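Local coordinates for protein endoribonuclease YbeY (Aquifex aeolicus, PDB 1OZ9) that probably acts as a zinc-dependent, single-strand-specific endoribonuclease in 16S rRNA 3'-end maturation and 70S ribosome quality control, at residues D50-L56 against P66-F72. Residues are numbered along the deposited sequence; the frame is centred on the assembly and turned at random.
Sequences DQEIREL and PTDVLSF
Ile-53 reaches from the helix into the bend of 66-72 and packs across Thr-67. From CB, which points at the other segment, the branch methyl CG2 of Ile-53 lies 3.5 Å from both the N and the O of Thr-67. The other branch starts with CG1, 4.0 Å from the CD1 of Leu-70 and close to the CG2 of Thr-67, and ends in CD1, 3.7 Å from the O of Thr-67. A beta-branched residue suits this place: CG2 and CD1 line the loop backbone while CG1 lies against Leu-70. In this metalloproteinase-type fold, helix 50-61 follows strand 41-48 and packs beside edge strand 69-78, which runs antiparallel to 81-90 in the mixed four-stranded sheet. Val-69 points away from helix 50-56 and touches His-115, a predicted zinc ligand, on helix 105-120; Leu-70 points back, its apolar side chain filling in between helix and strand. Further along, the CB of Leu-56 lies 4.2 Å from the CZ of Phe-72, whose ring also stacks edge-to-face with Tyr-60. At the other end, the CG of Asp-50 rests 3.7 Å from the CB of Pro-66; Asp-50 OD2 makes a salt bridge to Arg-96, and OD1 is hydrogen-bonded to Ser-90 and Thr-93. Arg-54 suits the exposed rim: its aliphatic CB and CG lie beside the N of Pro-66, and the extended chain (chi1 180°) carries the guanidinium away to a salt bridge with Asp-64.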
loop_
_atom_site.group_PDB
_atom_site.type_symbol
_atom_site.label_atom_id
_atom_site.label_comp_id
_atom_site.label_asym_id
_atom_site.label_seq_id
_atom_site.Cartn_x
_atom_site.Cartn_y
_atom_site.Cartn_z
ATOM N N ASP A 50 -9.505 -9.575 -7.476
ATOM C CA ASP A 50 -10.250 -8.528 -8.174
ATOM C C ASP A 50 -11.687 -8.380 -7.693
ATOM O O ASP A 50 -12.216 -7.258 -7.629
ATOM C CB ASP A 50 -10.228 -8.759 -9.696
ATOM C CG ASP A 50 -9.072 -8.046 -10.364
ATOM O OD1 ASP A 50 -8.274 -7.406 -9.632
ATOM O OD2 ASP A 50 -8.871 -8.059 -11.601
ATOM N N GLN A 51 -12.326 -9.501 -7.358
ATOM C CA GLN A 51 -13.706 -9.435 -6.908
ATOM C C GLN A 51 -13.827 -8.676 -5.578
ATOM O O GLN A 51 -14.706 -7.835 -5.404
ATOM C CB GLN A 51 -14.373 -10.825 -6.893
ATOM C CG GLN A 51 -14.840 -11.233 -8.304
ATOM C CD GLN A 51 -15.348 -12.681 -8.449
ATOM O OE1 GLN A 51 -16.015 -13.224 -7.555
ATOM N NE2 GLN A 51 -15.059 -13.286 -9.599
ATOM N N GLU A 52 -12.930 -8.944 -4.647
ATOM C CA GLU A 52 -13.036 -8.255 -3.374
ATOM C C GLU A 52 -12.677 -6.784 -3.500
ATOM O O GLU A 52 -13.360 -5.919 -2.941
ATOM C CB GLU A 52 -12.192 -8.918 -2.304
ATOM C CG GLU A 52 -12.229 -8.121 -1.017
ATOM C CD GLU A 52 -11.893 -8.947 0.206
ATOM O OE1 GLU A 52 -11.174 -9.975 0.068
ATOM O OE2 GLU A 52 -12.365 -8.550 1.303
ATOM N N ILE A 53 -11.626 -6.480 -4.248
ATOM C CA ILE A 53 -11.252 -5.081 -4.364
ATOM C C ILE A 53 -12.343 -4.300 -5.105
ATOM O O ILE A 53 -12.586 -3.129 -4.833
ATOM C CB ILE A 53 -9.843 -4.903 -4.965
ATOM C CG1 ILE A 53 -9.188 -3.644 -4.365
ATOM C CG2 ILE A 53 -9.882 -4.885 -6.503
ATOM C CD1 ILE A 53 -7.698 -3.632 -4.452
ATOM N N ARG A 54 -13.078 -4.983 -5.967
ATOM C CA ARG A 54 -14.145 -4.313 -6.684
ATOM C C ARG A 54 -15.257 -3.893 -5.723
ATOM O O ARG A 54 -15.751 -2.760 -5.789
ATOM C CB ARG A 54 -14.671 -5.203 -7.809
ATOM C CG ARG A 54 -15.790 -4.602 -8.620
ATOM C CD ARG A 54 -16.417 -5.590 -9.580
ATOM N NE ARG A 54 -17.648 -5.082 -10.180
ATOM C CZ ARG A 54 -18.100 -5.474 -11.360
ATOM N NH1 ARG A 54 -17.415 -6.372 -12.061
ATOM N NH2 ARG A 54 -19.229 -4.969 -11.850
ATOM N N GLU A 55 -15.657 -4.792 -4.829
ATOM C CA GLU A 55 -16.693 -4.444 -3.863
ATOM C C GLU A 55 -16.211 -3.246 -3.055
ATOM O O GLU A 55 -16.974 -2.326 -2.791
ATOM C CB GLU A 55 -17.011 -5.593 -2.896
ATOM C CG GLU A 55 -17.578 -6.864 -3.493
ATOM C CD GLU A 55 -17.636 -7.993 -2.472
ATOM O OE1 GLU A 55 -17.121 -7.809 -1.356
ATOM O OE2 GLU A 55 -18.172 -9.075 -2.779
ATOM N N LEU A 56 -14.943 -3.266 -2.668
ATOM C CA LEU A 56 -14.376 -2.173 -1.879
ATOM C C LEU A 56 -14.404 -0.846 -2.644
ATOM O O LEU A 56 -14.815 0.196 -2.103
ATOM C CB LEU A 56 -12.954 -2.500 -1.447
ATOM C CG LEU A 56 -12.830 -3.623 -0.417
ATOM C CD1 LEU A 56 -11.351 -3.973 -0.162
ATOM C CD2 LEU A 56 -13.585 -3.265 0.887
ATOM N N PRO A 66 -12.563 -3.208 -10.601
ATOM C CA PRO A 66 -11.373 -3.608 -9.844
ATOM C C PRO A 66 -10.323 -2.522 -9.975
ATOM O O PRO A 66 -10.475 -1.642 -10.828
ATOM C CB PRO A 66 -10.888 -4.865 -10.570
ATOM C CG PRO A 66 -11.989 -5.224 -11.543
ATOM C CD PRO A 66 -12.743 -3.980 -11.845
ATOM N N THR A 67 -9.307 -2.568 -9.126
ATOM C CA THR A 67 -8.188 -1.643 -9.206
ATOM C C THR A 67 -6.964 -2.312 -8.584
ATOM O O THR A 67 -7.061 -3.451 -8.106
ATOM C CB THR A 67 -8.531 -0.294 -8.530
ATOM O OG1 THR A 67 -7.473 0.633 -8.785
ATOM C CG2 THR A 67 -8.542 -0.443 -6.989
ATOM N N ASP A 68 -5.809 -1.661 -8.609
ATOM C CA ASP A 68 -4.606 -2.289 -8.041
ATOM C C ASP A 68 -4.448 -2.144 -6.520
ATOM O O ASP A 68 -4.094 -3.115 -5.801
ATOM C CB ASP A 68 -3.342 -1.792 -8.738
ATOM C CG ASP A 68 -3.268 -0.266 -8.854
ATOM O OD1 ASP A 68 -4.168 0.480 -8.352
ATOM O OD2 ASP A 68 -2.324 0.269 -9.504
ATOM N N VAL A 69 -4.706 -0.948 -6.008
ATOM C CA VAL A 69 -4.520 -0.750 -4.576
ATOM C C VAL A 69 -5.509 0.297 -4.045
ATOM O O VAL A 69 -5.804 1.283 -4.721
ATOM C CB VAL A 69 -3.054 -0.286 -4.298
ATOM C CG1 VAL A 69 -2.709 1.032 -5.072
ATOM C CG2 VAL A 69 -2.712 -0.183 -2.769
ATOM N N LEU A 70 -6.002 0.083 -2.831
ATOM C CA LEU A 70 -6.822 1.069 -2.162
ATOM C C LEU A 70 -6.270 1.268 -0.756
ATOM O O LEU A 70 -5.785 0.312 -0.135
ATOM C CB LEU A 70 -8.273 0.626 -2.112
ATOM C CG LEU A 70 -9.017 0.620 -3.464
ATOM C CD1 LEU A 70 -10.393 0.016 -3.269
ATOM C CD2 LEU A 70 -9.182 2.009 -4.050
ATOM N N SER A 71 -6.321 2.491 -0.250
ATOM C CA SER A 71 -5.865 2.720 1.121
ATOM C C SER A 71 -7.003 3.283 1.980
ATOM O O SER A 71 -7.760 4.158 1.524
ATOM C CB SER A 71 -4.704 3.719 1.087
ATOM O OG SER A 71 -5.290 4.980 0.763
ATOM N N PHE A 72 -7.127 2.809 3.222
ATOM C CA PHE A 72 -8.232 3.211 4.095
ATOM C C PHE A 72 -7.714 3.732 5.433
ATOM O O PHE A 72 -7.313 2.937 6.272
ATOM C CB PHE A 72 -9.144 2.005 4.378
ATOM C CG PHE A 72 -9.680 1.347 3.135
ATOM C CD1 PHE A 72 -9.026 0.280 2.564
ATOM C CD2 PHE A 72 -10.796 1.837 2.512
ATOM C CE1 PHE A 72 -9.497 -0.301 1.390
ATOM C CE2 PHE A 72 -11.281 1.242 1.341
ATOM C CZ PHE A 72 -10.638 0.169 0.801
#